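Local structure of putative DNA binding protein (Bacteroides thetaiotaomicron VPI-5482, 3HTN) at residues T26-A31 against A115-A120; I49-E54 against Q75-N80. The protein is of unconfirmed biological function but binds metal ions and, as a member of the PCC (DUF296) family, may bind DNA. All blocks are in the same frame, centred on the assembly; numbering follows the deposited sequence.

Overall arrangement
Contacts 1 and 2 lie with their centres about 9 Å apart on the same side of the chain's centre, and contact 2 is nested in the chain between the two halves of contact 1. They meet directly: Ile116 O accepts from Gly53 N at 2.9 Å, and Asn118 ND2 probably donates to Gln75 OE1 at 2.8 Å. Contact 1 ties the start of helix 28-39 to strand 107-117, whereas contact 2 pairs strands 44-52 and 76-88 of the same large antiparallel sheet. Contact 2 is nearer to bound iron(III), its Glu77 side chain about 4 Å from such an ion; the Gln117 side chain of contact 1 is about 11 Å from a bound iron(III) ion.

Contact 1 of 2, residues T26-A31 against A115-A120; sequences TEIVKA and AIQNGA
Glu27 reaches across to Ala115 with most of its side chain, OE2 at the tip, and at the same time closes the first turn of helix 28-39. Glu27 CB passes 4.1 Å from Ala115 O, and Glu27 CG comes closer, 3.7 Å from Ala115 O. CG is anti to the backbone N (chi1 -159°), and the bend that follows (chi2 -77°) folds the carboxylate back toward the helix. CD lies close to both the backbone N and O of Ala115. Glu27 OE2 then accepts from Ala115 N at 2.9 Å, met on its anti side and somewhat out of the carboxylate plane. Val29 N donates to Glu27 OE2 as well, from the opposite face of that plane, again at 2.9 Å. The other oxygen, Glu27 OE1, takes Lys30 N at 2.9 Å from above the plane. Three backbone N-H groups thus grip one carboxylate and fix its rotation; two of them belong to the helix start, whose dipole would probably favour the negative charge.

The backbones bridge once, where Glu27 faces Ile116. Ile28 N donates to Ala115 O at 2.8 Å, and Gln117 N donates to Thr26 O at 3.0 Å. The Ile28 and Gln117 side chains cross at about a right angle, Ile28 CG1 facing Gln117 OE1 and Ile28 CD1 facing Gln117 CB, while Ile28 CD1 lies 4.3 Å from Ala115 CB. Gln117 NE2 bonds Gly119 O, two residues on, and Ile22 O. Gly119 occupies a corner whose backbone angles call for glycine. Ile22 and Ile52 extend the apolar patch around Ile28.

The arrangement is a helix N-cap by glutamate joined to a single beta bridge, and it fastens the helix start to residues 115-117 of strand 107-117 within the PCC domain.

Contact 2 of 2, residues I49-E54 against Q75-N80; sequences IGAIGE and QMEISN
Ile52 and Met76, a selenomethionine, form an antiparallel hydrogen-bonded pair: Ile52 N donates to Met76 O at 2.9 Å and Met76 N to Ile52 O at 2.8 Å. The next bond is Ile78 N to Gly50 O, 2.7 Å. Between these pairs Ala51 and Glu77 are non-hydrogen-bonded partners; Ala51 instead bonds through its backbone to Asn118 and Ala120. Gly50 N is buried without a partner. Glu77 OE1 stands 3.1 Å from Gly50 O, two acceptors side by side, and the Glu77 side chain comes within about 4 Å of a bound iron(III) ion. Ile78 O accepts from His97 ND1 of the second subunit, whose Thr99 OG1 bonds Ser79 OG.

Gln75 bends at chi2 (66°), bringing its amide over Ile52 O, with OE1 taken by Asn118 ND2. With an alanine here, Asn118 ND2 is likely to lose its acceptor and Ile52 O the amide lying over it.

On the sheet face carrying Ile52, Met76 and Ile78, Ile52 CG2 packs on Ile78 CD1 at 3.6 Å, the side chains crossing at about a right angle. Ile28 of helix 28-39 touches both isoleucines; from strand 91-101, Val100 touches Met76 and Ile98 touches Ile78.

Contact 1 of 2, residues T26-A31 against A115-A120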
ATOM      1  N   THR A  26     -19.494  -9.448   5.752  1.00 16.79           N
ATOM      2  CA  THR A  26     -18.666 -10.191   6.671  1.00 16.51           C
ATOM      3  C   THR A  26     -17.630  -9.260   7.266  1.00 16.22           C
ATOM      4  O   THR A  26     -17.159  -8.352   6.573  1.00 15.50           O
ATOM      5  CB  THR A  26     -17.991 -11.316   5.889  1.00 18.11           C
ATOM      6  OG1 THR A  26     -19.023 -12.132   5.302  1.00 19.12           O
ATOM      7  CG2 THR A  26     -17.123 -12.185   6.757  1.00 18.03           C
ATOM      8  N   GLU A  27     -17.289  -9.469   8.536  1.00 15.75           N
ATOM      9  CA  GLU A  27     -16.282  -8.672   9.210  1.00 15.98           C
ATOM     10  C   GLU A  27     -14.914  -9.163   8.716  1.00 16.48           C
ATOM     11  O   GLU A  27     -14.540 -10.329   8.912  1.00 15.80           O
ATOM     12  CB  GLU A  27     -16.448  -8.726  10.737  1.00 16.04           C
ATOM     13  CG  GLU A  27     -15.775  -7.548  11.424  1.00 18.27           C
ATOM     14  CD  GLU A  27     -14.297  -7.714  11.506  1.00 16.48           C
ATOM     15  OE1 GLU A  27     -13.868  -8.658  12.198  1.00 18.32           O
ATOM     16  OE2 GLU A  27     -13.594  -6.939  10.859  1.00 17.67           O
ATOM     17  N   ILE A  28     -14.188  -8.245   8.093  0.70 15.01           N
ATOM     18  CA  ILE A  28     -12.967  -8.579   7.334  0.70 17.55           C
ATOM     19  C   ILE A  28     -11.803  -9.087   8.187  0.70 16.34           C
ATOM     20  O   ILE A  28     -11.053  -9.985   7.775  0.70 16.76           O
ATOM     21  CB  ILE A  28     -12.550  -7.357   6.495  0.70 17.25           C
ATOM     22  CG1 ILE A  28     -13.593  -7.103   5.403  0.70 16.75           C
ATOM     23  CG2 ILE A  28     -11.156  -7.530   5.869  0.70 22.67           C
ATOM     24  CD1 ILE A  28     -13.445  -5.756   4.695  0.70 18.75           C
ATOM     25  N   VAL A  29     -11.642  -8.513   9.376  1.00 15.54           N
ATOM     26  CA  VAL A  29     -10.526  -8.875  10.242  1.00 15.42           C
ATOM     27  C   VAL A  29     -10.713 -10.295  10.774  1.00 15.67           C
ATOM     28  O   VAL A  29      -9.795 -11.109  10.698  1.00 17.64           O
ATOM     29  CB  VAL A  29     -10.313  -7.835  11.364  1.00 16.32           C
ATOM     30  CG1 VAL A  29      -9.202  -8.306  12.301  1.00 16.47           C
ATOM     31  CG2 VAL A  29     -10.015  -6.462  10.776  1.00 17.03           C
ATOM     32  N   LYS A  30     -11.929 -10.607  11.226  1.00 15.10           N
ATOM     33  CA  LYS A  30     -12.297 -11.949  11.648  1.00 17.66           C
ATOM     34  C   LYS A  30     -12.052 -12.949  10.507  1.00 15.01           C
ATOM     35  O   LYS A  30     -11.500 -14.022  10.720  1.00 17.56           O
ATOM     36  CB  LYS A  30     -13.773 -11.979  12.046  1.00 18.42           C
ATOM     37  CG  LYS A  30     -14.301 -13.312  12.619  1.00 22.46           C
ATOM     38  CD  LYS A  30     -15.802 -13.256  12.833  1.00 25.47           C
ATOM     39  CE  LYS A  30     -16.373 -14.639  13.172  1.00 30.53           C
ATOM     40  NZ  LYS A  30     -17.872 -14.616  13.305  1.00 35.55           N
ATOM     41  N   ALA A  31     -12.484 -12.591   9.306  1.00 15.34           N
ATOM     42  CA  ALA A  31     -12.322 -13.463   8.156  1.00 14.05           C
ATOM     43  C   ALA A  31     -10.857 -13.701   7.821  1.00 16.55           C
ATOM     44  O   ALA A  31     -10.440 -14.829   7.558  1.00 15.77           O
ATOM     45  CB  ALA A  31     -13.075 -12.918   6.938  1.00 16.88           C
ATOM     46  N   ALA A 115     -13.935  -4.168  10.250  1.00 15.47           N
ATOM     47  CA  ALA A 115     -14.625  -3.531   9.143  1.00 15.25           C
ATOM     48  C   ALA A 115     -15.601  -4.534   8.562  1.00 15.89           C
ATOM     49  O   ALA A 115     -15.220  -5.670   8.341  1.00 17.66           O
ATOM     50  CB  ALA A 115     -13.672  -3.055   8.077  1.00 17.13           C
ATOM     51  N   ILE A 116     -16.829  -4.108   8.295  1.00 17.75           N
ATOM     52  CA  ILE A 116     -17.856  -4.978   7.720  1.00 16.60           C
ATOM     53  C   ILE A 116     -17.982  -4.689   6.233  1.00 15.59           C
ATOM     54  O   ILE A 116     -18.351  -3.577   5.842  1.00 14.60           O
ATOM     55  CB  ILE A 116     -19.223  -4.782   8.404  1.00 15.24           C
ATOM     56  CG1 ILE A 116     -19.108  -5.080   9.910  1.00 18.50           C
ATOM     57  CG2 ILE A 116     -20.291  -5.680   7.741  1.00 16.56           C
ATOM     58  CD1 ILE A 116     -20.392  -4.744  10.717  1.00 20.80           C
ATOM     59  N   GLN A 117     -17.682  -5.690   5.409  1.00 14.68           N
ATOM     60  CA  GLN A 117     -17.777  -5.545   3.979  1.00 15.06           C
ATOM     61  C   GLN A 117     -19.187  -5.224   3.502  1.00 16.02           C
ATOM     62  O   GLN A 117     -20.171  -5.745   4.013  1.00 15.35           O
ATOM     63  CB  GLN A 117     -17.255  -6.809   3.327  1.00 14.81           C
ATOM     64  CG  GLN A 117     -17.134  -6.772   1.812  1.00 15.57           C
ATOM     65  CD  GLN A 117     -16.359  -7.913   1.310  1.00 19.70           C
ATOM     66  OE1 GLN A 117     -15.321  -8.254   1.874  1.00 18.70           O
ATOM     67  NE2 GLN A 117     -16.827  -8.513   0.238  1.00 19.54           N
ATOM     68  N   ASN A 118     -19.250  -4.353   2.513  1.00 16.99           N
ATOM     69  CA  ASN A 118     -20.491  -4.009   1.828  1.00 15.01           C
ATOM     70  C   ASN A 118     -20.130  -3.715   0.374  1.00 15.43           C
ATOM     71  O   ASN A 118     -19.996  -2.563  -0.050  1.00 16.91           O
ATOM     72  CB  ASN A 118     -21.196  -2.836   2.503  1.00 15.73           C
ATOM     73  CG  ASN A 118     -22.626  -2.722   2.056  1.00 20.62           C
ATOM     74  OD1 ASN A 118     -23.289  -3.743   1.865  1.00 20.61           O
ATOM     75  ND2 ASN A 118     -23.104  -1.502   1.845  1.00 19.57           N
ATOM     76  N   GLY A 119     -19.971  -4.798  -0.383  1.00 16.05           N
ATOM     77  CA  GLY A 119     -19.465  -4.760  -1.758  1.00 16.41           C
ATOM     78  C   GLY A 119     -18.450  -5.884  -1.878  1.00 16.88           C
ATOM     79  O   GLY A 119     -18.700  -7.001  -1.407  1.00 18.49           O
ATOM     80  N   ALA A 120     -17.299  -5.584  -2.474  1.00 16.48           N
ATOM     81  CA  ALA A 120     -16.225  -6.532  -2.719  1.00 17.78           C
ATOM     82  C   ALA A 120     -15.179  -6.448  -1.647  1.00 16.68           C
ATOM     83  O   ALA A 120     -15.080  -5.443  -0.921  1.00 17.70           O
ATOM     84  CB  ALA A 120     -15.586  -6.226  -4.081  1.00 18.84           C
TER

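Contact 2 of 2, residues I49-E54 against Q75-N80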
ATOM      1  N   ILE A  49      -8.051  -4.285  -1.221  1.00 15.94           N
ATOM      2  CA  ILE A  49      -9.023  -3.228  -1.473  1.00 16.31           C
ATOM      3  C   ILE A  49     -10.420  -3.816  -1.388  1.00 15.97           C
ATOM      4  O   ILE A  49     -10.618  -5.049  -1.396  1.00 17.03           O
ATOM      5  CB  ILE A  49      -8.775  -2.542  -2.867  1.00 14.33           C
ATOM      6  CG1 ILE A  49      -8.847  -3.556  -4.027  1.00 15.13           C
ATOM      7  CG2 ILE A  49      -7.447  -1.813  -2.889  1.00 15.94           C
ATOM      8  CD1 ILE A  49      -8.894  -2.908  -5.417  1.00 17.42           C
ATOM      9  N   GLY A  50     -11.423  -2.941  -1.329  1.00 14.98           N
ATOM     10  CA  GLY A  50     -12.790  -3.373  -1.218  1.00 17.29           C
ATOM     11  C   GLY A  50     -13.640  -2.206  -0.741  1.00 15.98           C
ATOM     12  O   GLY A  50     -13.193  -1.061  -0.774  1.00 17.95           O
ATOM     13  N   ALA A  51     -14.867  -2.512  -0.354  1.00 15.32           N
ATOM     14  CA  ALA A  51     -15.819  -1.527   0.142  1.00 15.47           C
ATOM     15  C   ALA A  51     -16.497  -2.076   1.378  1.00 15.22           C
ATOM     16  O   ALA A  51     -16.670  -3.302   1.540  1.00 15.75           O
ATOM     17  CB  ALA A  51     -16.833  -1.158  -0.932  1.00 17.92           C
ATOM     18  N   ILE A  52     -16.823  -1.149   2.278  1.00 14.90           N
ATOM     19  CA  ILE A  52     -17.314  -1.467   3.611  1.00 14.26           C
ATOM     20  C   ILE A  52     -18.438  -0.527   4.026  1.00 14.65           C
ATOM     21  O   ILE A  52     -18.595   0.562   3.492  1.00 15.88           O
ATOM     22  CB  ILE A  52     -16.198  -1.406   4.672  1.00 14.70           C
ATOM     23  CG1 ILE A  52     -15.585  -0.010   4.752  1.00 15.15           C
ATOM     24  CG2 ILE A  52     -15.112  -2.440   4.376  1.00 15.49           C
ATOM     25  CD1 ILE A  52     -14.546   0.159   5.822  1.00 14.67           C
ATOM     26  N   GLY A  53     -19.237  -1.003   4.971  1.00 13.72           N
ATOM     27  CA  GLY A  53     -20.329  -0.238   5.577  1.00 15.55           C
ATOM     28  C   GLY A  53     -20.162   0.118   7.034  1.00 14.70           C
ATOM     29  O   GLY A  53     -21.011   0.832   7.608  1.00 16.70           O
ATOM     30  N   GLU A  54     -19.063  -0.346   7.631  0.70 16.88           N
ATOM     31  CA  GLU A  54     -18.744  -0.049   9.021  0.70 17.31           C
ATOM     32  C   GLU A  54     -17.245  -0.250   9.197  0.70 15.81           C
ATOM     33  O   GLU A  54     -16.671  -1.161   8.610  0.70 15.99           O
ATOM     34  CB  GLU A  54     -19.552  -0.933   9.974  0.70 17.65           C
ATOM     35  CG  GLU A  54     -19.484  -0.486  11.423  0.70 17.19           C
ATOM     36  CD  GLU A  54     -20.632  -1.015  12.259  0.70 19.58           C
ATOM     37  OE1 GLU A  54     -21.802  -0.944  11.795  0.70 26.63           O
ATOM     38  OE2 GLU A  54     -20.365  -1.487  13.389  0.70 27.20           O
ATOM     39  N   GLN A  75     -20.973   4.208   4.209  1.00 15.84           N
ATOM     40  CA  GLN A  75     -20.351   3.503   3.111  1.00 14.56           C
ATOM     41  C   GLN A  75     -18.957   4.097   2.888  1.00 14.06           C
ATOM     42  O   GLN A  75     -18.785   5.325   2.877  1.00 16.22           O
ATOM     43  CB  GLN A  75     -21.187   3.599   1.837  1.00 16.04           C
ATOM     44  CG  GLN A  75     -20.680   2.770   0.714  1.00 14.72           C
ATOM     45  CD  GLN A  75     -20.761   1.272   0.969  1.00 15.06           C
ATOM     46  OE1 GLN A  75     -21.510   0.822   1.837  1.00 17.22           O
ATOM     47  NE2 GLN A  75     -20.051   0.489   0.170  1.00 15.97           N
HETATM   48  N   MSE A  76     -17.958   3.240   2.771  1.00 15.03           N
HETATM   49  CA  MSE A  76     -16.597   3.681   2.533  1.00 14.77           C
HETATM   50  C   MSE A  76     -15.910   2.745   1.561  1.00 15.59           C
HETATM   51  O   MSE A  76     -16.191   1.546   1.549  1.00 16.38           O
HETATM   52  CB  MSE A  76     -15.773   3.686   3.852  1.00 16.08           C
HETATM   53  CG  MSE A  76     -16.256   4.714   4.849  1.00 14.22           C
HETATM   54 SE   MSE A  76     -15.646   4.435   6.648  0.75 13.94          SE
HETATM   55  CE  MSE A  76     -16.958   3.000   7.111  1.00 18.92           C
ATOM     56  N   GLU A  77     -14.964   3.284   0.802  1.00 15.47           N
ATOM     57  CA  GLU A  77     -14.085   2.489  -0.047  1.00 16.67           C
ATOM     58  C   GLU A  77     -12.775   2.262   0.669  1.00 16.78           C
ATOM     59  O   GLU A  77     -12.221   3.222   1.223  1.00 17.61           O
ATOM     60  CB  GLU A  77     -13.803   3.235  -1.336  1.00 17.85           C
ATOM     61  CG  GLU A  77     -15.018   3.272  -2.302  1.00 22.75           C
ATOM     62  CD  GLU A  77     -15.449   1.909  -2.872  1.00 30.83           C
ATOM     63  OE1 GLU A  77     -14.748   0.874  -2.691  1.00 26.99           O
ATOM     64  OE2 GLU A  77     -16.538   1.857  -3.504  1.00 28.71           O
ATOM     65  N   ILE A  78     -12.279   1.035   0.716  1.00 15.27           N
ATOM     66  CA  ILE A  78     -10.959   0.778   1.232  1.00 15.55           C
ATOM     67  C   ILE A  78      -9.962   1.092   0.124  1.00 14.99           C
ATOM     68  O   ILE A  78      -9.860   0.331  -0.870  1.00 14.63           O
ATOM     69  CB  ILE A  78     -10.771  -0.690   1.646  1.00 15.60           C
ATOM     70  CG1 ILE A  78     -11.805  -1.131   2.693  1.00 15.08           C
ATOM     71  CG2 ILE A  78      -9.328  -0.892   2.165  1.00 16.48           C
ATOM     72  CD1 ILE A  78     -11.766  -2.611   3.043  1.00 16.82           C
ATOM     73  N   SER A  79      -9.228   2.195   0.226  1.00 16.10           N
ATOM     74  CA  SER A  79      -8.242   2.506  -0.815  1.00 14.58           C
ATOM     75  C   SER A  79      -6.988   1.678  -0.628  1.00 14.22           C
ATOM     76  O   SER A  79      -6.328   1.335  -1.617  1.00 15.48           O
ATOM     77  CB  SER A  79      -7.919   3.983  -0.877  1.00 15.98           C
ATOM     78  OG  SER A  79      -7.317   4.439   0.325  1.00 14.80           O
ATOM     79  N   ASN A  80      -6.711   1.254   0.600  1.00 14.56           N
ATOM     80  CA  ASN A  80      -5.597   0.382   0.869  1.00 13.88           C
ATOM     81  C   ASN A  80      -5.759  -0.223   2.235  1.00 14.67           C
ATOM     82  O   ASN A  80      -6.036   0.487   3.184  1.00 16.39           O
ATOM     83  CB  ASN A  80      -4.269   1.145   0.821  1.00 16.33           C
ATOM     84  CG  ASN A  80      -3.128   0.307   1.193  1.00 20.04           C
ATOM     85  OD1 ASN A  80      -2.857   0.121   2.365  1.00 20.97           O
ATOM     86  ND2 ASN A  80      -2.484  -0.303   0.205  1.00 23.19           N
TER